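Local coordinates for protein KLLA0E02245p (Kluyveromyces lactis, PDB 4GPS) that removes caps, including the NAD cap, from the 5' ends of RNAs and degrades RNA as a divalent-metal-dependent 5'-3' exoribonuclease, at residues L60-P68 and H379-N387; T79-K87 and G267-I277. One frame throughout, in Å; residues are numbered along the deposited sequence.

Contact 1. Residues L60-P68 and H379-N387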
loop_
_atom_site.group_PDB
_atom_site.type_symbol
_atom_site.label_atom_id
_atom_site.label_comp_id
_atom_site.label_asym_id
_atom_site.label_seq_id
_atom_site.Cartn_x
_atom_site.Cartn_y
_atom_site.Cartn_z
ATOM N N LEU A 60 -10.241 -11.016 23.394
ATOM C CA LEU A 60 -10.727 -9.655 23.518
ATOM C C LEU A 60 -11.673 -9.261 22.398
ATOM O O LEU A 60 -11.365 -9.468 21.221
ATOM C CB LEU A 60 -9.565 -8.668 23.507
ATOM C CG LEU A 60 -10.086 -7.284 23.113
ATOM C CD1 LEU A 60 -10.703 -6.626 24.346
ATOM C CD2 LEU A 60 -8.979 -6.427 22.535
ATOM N N VAL A 61 -12.836 -8.718 22.758
ATOM C CA VAL A 61 -13.753 -8.212 21.745
ATOM C C VAL A 61 -13.892 -6.737 22.117
ATOM O O VAL A 61 -14.126 -6.404 23.274
ATOM C CB VAL A 61 -15.096 -8.949 21.712
ATOM C CG1 VAL A 61 -16.012 -8.301 20.682
ATOM C CG2 VAL A 61 -14.873 -10.392 21.263
ATOM N N LEU A 62 -13.691 -5.861 21.134
ATOM C CA LEU A 62 -13.702 -4.431 21.368
ATOM C C LEU A 62 -14.253 -3.677 20.176
ATOM O O LEU A 62 -13.759 -3.820 19.055
ATOM C CB LEU A 62 -12.273 -3.972 21.621
ATOM C CG LEU A 62 -11.994 -2.906 22.674
ATOM C CD1 LEU A 62 -10.499 -2.638 22.682
ATOM C CD2 LEU A 62 -12.752 -1.641 22.380
ATOM N N SER A 63 -15.292 -2.884 20.408
ATOM C CA SER A 63 -15.861 -2.089 19.338
ATOM C C SER A 63 -14.919 -0.893 19.108
ATOM O O SER A 63 -14.403 -0.300 20.063
ATOM C CB SER A 63 -17.237 -1.586 19.741
ATOM O OG SER A 63 -17.566 -0.425 18.998
ATOM N N CYS A 64 -14.686 -0.557 17.844
ATOM C CA CYS A 64 -13.819 0.558 17.501
ATOM C C CYS A 64 -14.568 1.481 16.582
ATOM O O CYS A 64 -13.954 2.379 15.994
ATOM C CB CYS A 64 -12.560 0.069 16.775
ATOM S SG CYS A 64 -11.449 -0.920 17.785
ATOM N N LYS A 65 -15.885 1.267 16.455
ATOM C CA LYS A 65 -16.724 2.084 15.569
ATOM C C LYS A 65 -16.846 3.551 15.961
ATOM O O LYS A 65 -17.168 4.400 15.124
ATOM C CB LYS A 65 -18.141 1.515 15.439
ATOM C CG LYS A 65 -18.917 2.135 14.251
ATOM C CD LYS A 65 -20.371 1.631 14.133
ATOM C CE LYS A 65 -20.466 0.090 14.050
ATOM N NZ LYS A 65 -21.855 -0.464 13.964
ATOM N N LYS A 66 -16.599 3.858 17.221
ATOM C CA LYS A 66 -16.705 5.229 17.647
ATOM C C LYS A 66 -15.342 5.881 17.762
ATOM O O LYS A 66 -15.120 6.728 18.614
ATOM C CB LYS A 66 -17.473 5.297 18.968
ATOM C CG LYS A 66 -18.957 4.933 18.797
ATOM C CD LYS A 66 -19.815 5.286 20.008
ATOM C CE LYS A 66 -19.502 4.386 21.195
ATOM N NZ LYS A 66 -18.062 4.449 21.629
ATOM N N PHE A 67 -14.433 5.468 16.890
ATOM C CA PHE A 67 -13.082 6.002 16.866
ATOM C C PHE A 67 -13.128 7.494 16.549
ATOM O O PHE A 67 -13.884 7.948 15.694
ATOM C CB PHE A 67 -12.224 5.253 15.825
ATOM C CG PHE A 67 -12.583 5.551 14.400
ATOM C CD1 PHE A 67 -11.923 6.552 13.695
ATOM C CD2 PHE A 67 -13.609 4.855 13.766
ATOM C CE1 PHE A 67 -12.281 6.861 12.375
ATOM C CE2 PHE A 67 -13.979 5.152 12.439
ATOM C CZ PHE A 67 -13.310 6.160 11.745
ATOM N N PRO A 68 -12.320 8.281 17.249
ATOM C CA PRO A 68 -12.273 9.739 17.041
ATOM C C PRO A 68 -11.898 10.099 15.598
ATOM O O PRO A 68 -10.838 9.688 15.109
ATOM C CB PRO A 68 -11.195 10.203 18.022
ATOM C CG PRO A 68 -11.185 9.104 19.099
ATOM C CD PRO A 68 -11.370 7.839 18.286
ATOM N N HIS A 379 -5.984 5.566 15.267
ATOM C CA HIS A 379 -6.775 4.853 16.272
ATOM C C HIS A 379 -6.517 3.358 16.451
ATOM O O HIS A 379 -6.040 2.972 17.522
ATOM C CB HIS A 379 -8.287 5.052 16.047
ATOM C CG HIS A 379 -9.139 4.433 17.118
ATOM N ND1 HIS A 379 -9.340 5.022 18.347
ATOM C CD2 HIS A 379 -9.814 3.258 17.156
ATOM C CE1 HIS A 379 -10.102 4.240 19.095
ATOM N NE2 HIS A 379 -10.404 3.165 18.395
ATOM N N ILE A 380 -6.823 2.516 15.450
ATOM C CA ILE A 380 -6.638 1.061 15.630
ATOM C C ILE A 380 -5.229 0.675 15.865
ATOM O O ILE A 380 -5.003 -0.332 16.521
ATOM C CB ILE A 380 -7.082 0.116 14.447
ATOM C CG1 ILE A 380 -7.264 0.920 13.192
ATOM C CG2 ILE A 380 -8.236 -0.806 14.869
ATOM C CD1 ILE A 380 -5.981 1.071 12.511
ATOM N N PHE A 381 -4.260 1.412 15.325
ATOM C CA PHE A 381 -2.917 0.966 15.634
ATOM C C PHE A 381 -2.584 1.112 17.114
ATOM O O PHE A 381 -1.912 0.260 17.671
ATOM C CB PHE A 381 -1.881 1.609 14.715
ATOM C CG PHE A 381 -1.666 0.828 13.459
ATOM C CD1 PHE A 381 -0.823 -0.269 13.452
ATOM C CD2 PHE A 381 -2.351 1.159 12.287
ATOM C CE1 PHE A 381 -0.655 -1.028 12.288
ATOM C CE2 PHE A 381 -2.197 0.418 11.142
ATOM C CZ PHE A 381 -1.346 -0.683 11.131
ATOM N N GLN A 382 -3.111 2.147 17.758
ATOM C CA GLN A 382 -2.871 2.349 19.176
ATOM C C GLN A 382 -3.675 1.283 19.914
ATOM O O GLN A 382 -3.196 0.656 20.857
ATOM C CB GLN A 382 -3.319 3.753 19.602
ATOM C CG GLN A 382 -3.002 4.118 21.057
ATOM C CD GLN A 382 -1.508 4.058 21.368
ATOM O OE1 GLN A 382 -0.680 4.255 20.487
ATOM N NE2 GLN A 382 -1.166 3.786 22.628
ATOM N N VAL A 383 -4.902 1.051 19.472
ATOM C CA VAL A 383 -5.717 0.030 20.108
ATOM C C VAL A 383 -5.026 -1.352 19.963
ATOM O O VAL A 383 -4.865 -2.084 20.956
ATOM C CB VAL A 383 -7.146 0.049 19.500
ATOM C CG1 VAL A 383 -7.941 -1.161 19.953
ATOM C CG2 VAL A 383 -7.857 1.351 19.906
ATOM N N LEU A 384 -4.589 -1.691 18.748
ATOM C CA LEU A 384 -3.908 -2.968 18.497
ATOM C C LEU A 384 -2.617 -3.144 19.317
ATOM O O LEU A 384 -2.347 -4.229 19.842
ATOM C CB LEU A 384 -3.565 -3.122 17.013
ATOM C CG LEU A 384 -4.730 -3.380 16.070
ATOM C CD1 LEU A 384 -4.308 -3.156 14.641
ATOM C CD2 LEU A 384 -5.238 -4.802 16.267
ATOM N N LYS A 385 -1.826 -2.080 19.432
ATOM C CA LYS A 385 -0.579 -2.168 20.175
ATOM C C LYS A 385 -0.804 -2.426 21.657
ATOM O O LYS A 385 -0.243 -3.364 22.222
ATOM C CB LYS A 385 0.233 -0.897 19.992
ATOM C CG LYS A 385 1.632 -1.042 20.531
ATOM C CD LYS A 385 1.762 -0.499 21.920
ATOM C CE LYS A 385 1.837 1.006 21.895
ATOM N NZ LYS A 385 2.247 1.506 23.233
ATOM N N GLN A 386 -1.628 -1.591 22.283
ATOM C CA GLN A 386 -1.936 -1.724 23.705
ATOM C C GLN A 386 -2.518 -3.097 24.042
ATOM O O GLN A 386 -2.100 -3.744 25.009
ATOM C CB GLN A 386 -2.920 -0.621 24.149
ATOM C CG GLN A 386 -2.256 0.749 24.368
ATOM C CD GLN A 386 -1.098 0.685 25.371
ATOM O OE1 GLN A 386 -1.318 0.633 26.586
ATOM N NE2 GLN A 386 0.143 0.661 24.861
ATOM N N ASN A 387 -3.464 -3.546 23.222
ATOM C CA ASN A 387 -4.101 -4.812 23.463
ATOM C C ASN A 387 -3.278 -6.055 23.113
ATOM O O ASN A 387 -3.344 -7.069 23.834
ATOM C CB ASN A 387 -5.474 -4.819 22.786
ATOM C CG ASN A 387 -6.498 -4.005 23.568
ATOM O OD1 ASN A 387 -6.841 -4.351 24.693
ATOM N ND2 ASN A 387 -6.979 -2.925 22.982
HETATM O O HOH W 1 -12.067 1.503 20.231
#

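Contact 2. Residues T79-K87 and G267-I277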
loop_
_atom_site.group_PDB
_atom_site.type_symbol
_atom_site.label_atom_id
_atom_site.label_comp_id
_atom_site.label_asym_id
_atom_site.label_seq_id
_atom_site.Cartn_x
_atom_site.Cartn_y
_atom_site.Cartn_z
ATOM N N THR A 79 -2.337 17.493 1.427
ATOM C CA THR A 79 -2.531 16.124 1.852
ATOM C C THR A 79 -1.822 15.869 3.202
ATOM O O THR A 79 -0.734 16.365 3.435
ATOM C CB THR A 79 -1.975 15.162 0.786
ATOM O OG1 THR A 79 -2.087 13.812 1.250
ATOM C CG2 THR A 79 -0.508 15.492 0.475
ATOM N N PRO A 80 -2.464 15.124 4.114
ATOM C CA PRO A 80 -1.820 14.845 5.393
ATOM C C PRO A 80 -0.797 13.732 5.157
ATOM O O PRO A 80 -0.785 13.108 4.093
ATOM C CB PRO A 80 -2.996 14.392 6.272
ATOM C CG PRO A 80 -3.883 13.725 5.291
ATOM C CD PRO A 80 -3.876 14.718 4.148
ATOM N N LYS A 81 0.095 13.503 6.108
ATOM C CA LYS A 81 1.055 12.410 5.943
ATOM C C LYS A 81 0.653 11.306 6.931
ATOM O O LYS A 81 0.274 11.603 8.056
ATOM C CB LYS A 81 2.488 12.890 6.204
ATOM C CG LYS A 81 3.196 13.399 4.949
ATOM C CD LYS A 81 4.664 13.737 5.261
ATOM C CE LYS A 81 5.306 14.679 4.213
ATOM N NZ LYS A 81 5.543 14.025 2.877
ATOM N N LEU A 82 0.697 10.047 6.507
ATOM C CA LEU A 82 0.320 8.975 7.412
ATOM C C LEU A 82 1.444 8.702 8.401
ATOM O O LEU A 82 1.203 8.470 9.589
ATOM C CB LEU A 82 -0.031 7.714 6.631
ATOM C CG LEU A 82 -1.272 7.870 5.746
ATOM C CD1 LEU A 82 -1.493 6.591 4.934
ATOM C CD2 LEU A 82 -2.508 8.197 6.612
ATOM N N LEU A 83 2.676 8.771 7.913
ATOM C CA LEU A 83 3.855 8.526 8.746
ATOM C C LEU A 83 4.739 9.756 8.783
ATOM O O LEU A 83 4.724 10.557 7.861
ATOM C CB LEU A 83 4.648 7.336 8.184
ATOM C CG LEU A 83 3.900 5.998 8.251
ATOM C CD1 LEU A 83 4.656 4.933 7.463
ATOM C CD2 LEU A 83 3.705 5.597 9.744
ATOM N N THR A 84 5.486 9.936 9.862
ATOM C CA THR A 84 6.396 11.076 9.946
ATOM C C THR A 84 7.840 10.539 9.939
ATOM O O THR A 84 8.109 9.453 10.449
ATOM C CB THR A 84 6.101 11.940 11.214
ATOM O OG1 THR A 84 5.974 11.097 12.356
ATOM C CG2 THR A 84 4.780 12.665 11.071
ATOM N N ASP A 85 8.761 11.286 9.338
ATOM C CA ASP A 85 10.174 10.883 9.249
ATOM C C ASP A 85 10.267 9.578 8.495
ATOM O O ASP A 85 11.065 8.720 8.800
ATOM C CB ASP A 85 10.826 10.704 10.635
ATOM C CG ASP A 85 10.919 12.022 11.427
ATOM O OD1 ASP A 85 10.910 13.126 10.801
ATOM O OD2 ASP A 85 11.013 11.943 12.681
ATOM N N CYS A 86 9.443 9.434 7.484
ATOM C CA CYS A 86 9.455 8.206 6.743
ATOM C C CYS A 86 10.661 8.104 5.812
ATOM O O CYS A 86 10.909 9.015 5.036
ATOM C CB CYS A 86 8.166 8.110 5.946
ATOM S SG CYS A 86 7.843 6.449 5.499
ATOM N N LYS A 87 11.406 6.998 5.860
ATOM C CA LYS A 87 12.553 6.868 4.962
ATOM C C LYS A 87 12.810 5.453 4.472
ATOM O O LYS A 87 12.392 4.475 5.099
ATOM C CB LYS A 87 13.823 7.425 5.632
ATOM C CG LYS A 87 14.076 6.925 7.042
ATOM C CD LYS A 87 15.233 7.712 7.708
ATOM C CE LYS A 87 15.303 7.532 9.235
ATOM N NZ LYS A 87 15.357 6.089 9.612
ATOM N N GLY A 267 8.977 4.437 9.447
ATOM C CA GLY A 267 8.293 5.672 9.709
ATOM C C GLY A 267 7.654 5.653 11.064
ATOM O O GLY A 267 7.424 4.599 11.653
ATOM N N SER A 268 7.350 6.845 11.551
ATOM C CA SER A 268 6.765 6.994 12.869
ATOM C C SER A 268 5.282 7.267 12.713
ATOM O O SER A 268 4.862 8.061 11.863
ATOM C CB SER A 268 7.454 8.150 13.601
ATOM O OG SER A 268 7.019 8.220 14.932
ATOM N N LEU A 269 4.490 6.586 13.523
ATOM C CA LEU A 269 3.061 6.753 13.486
ATOM C C LEU A 269 2.610 7.468 14.761
ATOM O O LEU A 269 1.698 8.314 14.732
ATOM C CB LEU A 269 2.428 5.360 13.338
ATOM C CG LEU A 269 1.125 4.751 13.867
ATOM C CD1 LEU A 269 0.156 5.731 14.444
ATOM C CD2 LEU A 269 0.494 4.021 12.723
ATOM N N ASN A 270 3.312 7.153 15.848
ATOM C CA ASN A 270 3.044 7.647 17.201
ATOM C C ASN A 270 4.269 7.947 17.997
ATOM O O ASN A 270 5.377 7.649 17.608
ATOM C CB ASN A 270 2.366 6.560 18.044
ATOM C CG ASN A 270 0.947 6.758 18.130
ATOM O OD1 ASN A 270 0.423 7.676 17.501
ATOM N ND2 ASN A 270 0.273 5.925 18.892
ATOM N N ASP A 271 4.017 8.448 19.192
ATOM C CA ASP A 271 5.081 8.682 20.121
ATOM C C ASP A 271 5.381 7.312 20.723
ATOM O O ASP A 271 6.361 7.145 21.430
ATOM C CB ASP A 271 4.621 9.661 21.192
ATOM C CG ASP A 271 4.929 11.100 20.822
ATOM O OD1 ASP A 271 4.372 12.010 21.479
ATOM O OD2 ASP A 271 5.739 11.322 19.884
ATOM N N GLU A 272 4.535 6.323 20.426
ATOM C CA GLU A 272 4.745 4.979 20.969
ATOM C C GLU A 272 4.898 3.906 19.880
ATOM O O GLU A 272 5.345 2.784 20.154
ATOM C CB GLU A 272 3.563 4.590 21.861
ATOM C CG GLU A 272 3.365 5.435 23.109
ATOM C CD GLU A 272 2.019 5.181 23.772
ATOM O OE1 GLU A 272 1.550 4.020 23.783
ATOM O OE2 GLU A 272 1.420 6.146 24.295
ATOM N N ILE A 273 4.575 4.276 18.644
ATOM C CA ILE A 273 4.556 3.330 17.541
ATOM C C ILE A 273 5.317 3.700 16.252
ATOM O O ILE A 273 5.152 4.795 15.747
ATOM C CB ILE A 273 3.061 3.087 17.157
ATOM C CG1 ILE A 273 2.319 2.464 18.331
ATOM C CG2 ILE A 273 2.950 2.252 15.877
ATOM C CD1 ILE A 273 0.779 2.505 18.136
ATOM N N ASP A 274 6.132 2.775 15.728
ATOM C CA ASP A 274 6.841 2.968 14.457
ATOM C C ASP A 274 6.366 1.837 13.557
ATOM O O ASP A 274 5.846 0.842 14.047
ATOM C CB ASP A 274 8.380 2.829 14.566
ATOM C CG ASP A 274 9.050 4.046 15.153
ATOM O OD1 ASP A 274 8.450 5.132 15.105
ATOM O OD2 ASP A 274 10.187 3.908 15.661
ATOM N N LEU A 275 6.583 1.987 12.250
ATOM C CA LEU A 275 6.235 0.970 11.280
ATOM C C LEU A 275 7.456 0.645 10.410
ATOM O O LEU A 275 8.157 1.555 9.965
ATOM C CB LEU A 275 5.123 1.461 10.355
ATOM C CG LEU A 275 3.690 1.637 10.822
ATOM C CD1 LEU A 275 2.796 1.535 9.566
ATOM C CD2 LEU A 275 3.310 0.585 11.857
ATOM N N LEU A 276 7.729 -0.639 10.180
ATOM C CA LEU A 276 8.837 -1.040 9.304
ATOM C C LEU A 276 8.056 -1.830 8.248
ATOM O O LEU A 276 7.557 -2.909 8.519
ATOM C CB LEU A 276 9.827 -1.941 10.032
ATOM C CG LEU A 276 10.954 -2.429 9.138
ATOM C CD1 LEU A 276 11.896 -1.296 8.789
ATOM C CD2 LEU A 276 11.721 -3.497 9.873
ATOM N N ILE A 277 7.979 -1.270 7.051
ATOM C CA ILE A 277 7.194 -1.787 5.963
ATOM C C ILE A 277 7.981 -2.208 4.741
ATOM O O ILE A 277 8.965 -1.545 4.355
ATOM C CB ILE A 277 6.190 -0.675 5.519
ATOM C CG1 ILE A 277 5.159 -0.450 6.602
ATOM C CG2 ILE A 277 5.515 -1.008 4.226
ATOM C CD1 ILE A 277 4.412 0.878 6.411
HETATM O O HOH W 2 4.678 10.507 14.416
#

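Contact 1. Residues L60-P68 and H379-N387
An edge strand laid over a long helix forms this contact: Leu60, Leu62 and Cys64, on strand 60-63 and at its end, face His379, Val383 and Asn387 on one side of helix 370-393. Strand 60-63 and the helical segment 379-387 run nearly antiparallel, their axes at 158° and 11.5 Å apart at closest approach. No direct hydrogen bond joins them, and the contact rests on van der Waals packing, a CH-pi contact and one water bridge. The imidazole of His379 makes the largest part of it. With CG anti to the backbone N (chi1 -175°), the ring reaches out from the helix to the type I turn Cys64-Phe67. Phe67 CB sits over one face in a CH-pi contact, 3.5 Å from the ring centroid, while Val383 CG2 of the helix's next turn covers the opposite face toward the rim. Cys64 CB approaches the ring edge, and Pro68 CD comes within 3.5 Å of His379 ND1. In the ring plane, a water bonded to His379 NE2 at 3.0 Å donates to Ser63 O and so bridges helix and strand. The ring is thus gripped on two faces and at its edge. The phenyl ring of Phe67 turns from the helix segment and meets Trp376 edge-to-face. Further along, Leu62 CD1 and Val383 CG1 meet tip to tip at 4.0 Å, and Cys64 SG packs on Val383 CG1 at 4.1 Å. The side chains of Leu60 and Asn387 cross at about a right angle, with Leu60 CD2 3.6 Å from Asn387 CG. That amide is steadied by Asn387 ND2 donating to Val383 O (3.0 Å), from above the carbonyl plane and from the face opposite Asn387 N. Strand 60-63 pairs with strand 409-414, whose Leu410 touches both Cys64 and Val383, giving the helix-on-sheet layer packing of an alpha/beta fold.

Contact 2. Residues T79-K87 and G267-I277
Thr84 and Ser268 form an antiparallel hydrogen-bonded pair, with Thr84 N donating to Ser268 O at 2.8 Å and Ser268 N to Thr84 O at 2.9 Å, both bonds nearly straight (165° and 162°). The pair sits where the chain entering strand 86-95 joins the end of strand 259-268, beside the beta hairpin that strand 259-268 makes with strand 273-285 in the PD-(D/E)XK nuclease fold. At Asp85 the chain turns a corner, and Cys86 CA then passes 4.1 Å from Gly267 CA, a close approach of two backbones. Leu83 carries the apolar side of the contact. Its CG lies anti to the carbonyl carbon (chi1 -65°), which sends the two methyls across the hairpin: CD2 packs on Leu269 CB at 3.8 Å and against Leu275 CG, while CD1 reaches Ile277 CD1 at 4.2 Å. Leu320 also touches Leu83, and Leu82 leans on Trp315 and Ile316 of helix 305-319, which carries Gln317, a probable substrate-binding residue. Thr84 and Ser268 put their side chains on the other, polar face of the pair. Ser268 OG is held by Lys175, which also forms a salt bridge with Asp274. A water near Thr84 OG1 bonds only weakly to Ser268 OG, and Thr84 OG1 comes within 3.5 Å of Ser268 CB.

In the fold
From the N terminus, strand 60-63 and its turn come first, followed by segment 79-87 leading into strand 86-95. Contact 2 closes when the chain returns along strand 259-268, a loop of some 180 residues. Contact 1 closes only at helix 370-393, more than 300 residues on, so contact 2 is nested inside it. The N-terminal region is thereby tied to helix 370-393 and to the hairpin of strands 259-268 and 273-285. Their centres are 18 Å apart, yet they touch: Glu272, in the hairpin turn of contact 2, takes a salt bridge from Lys385 and probably a hydrogen bond from Gln382, both on the helix of contact 1.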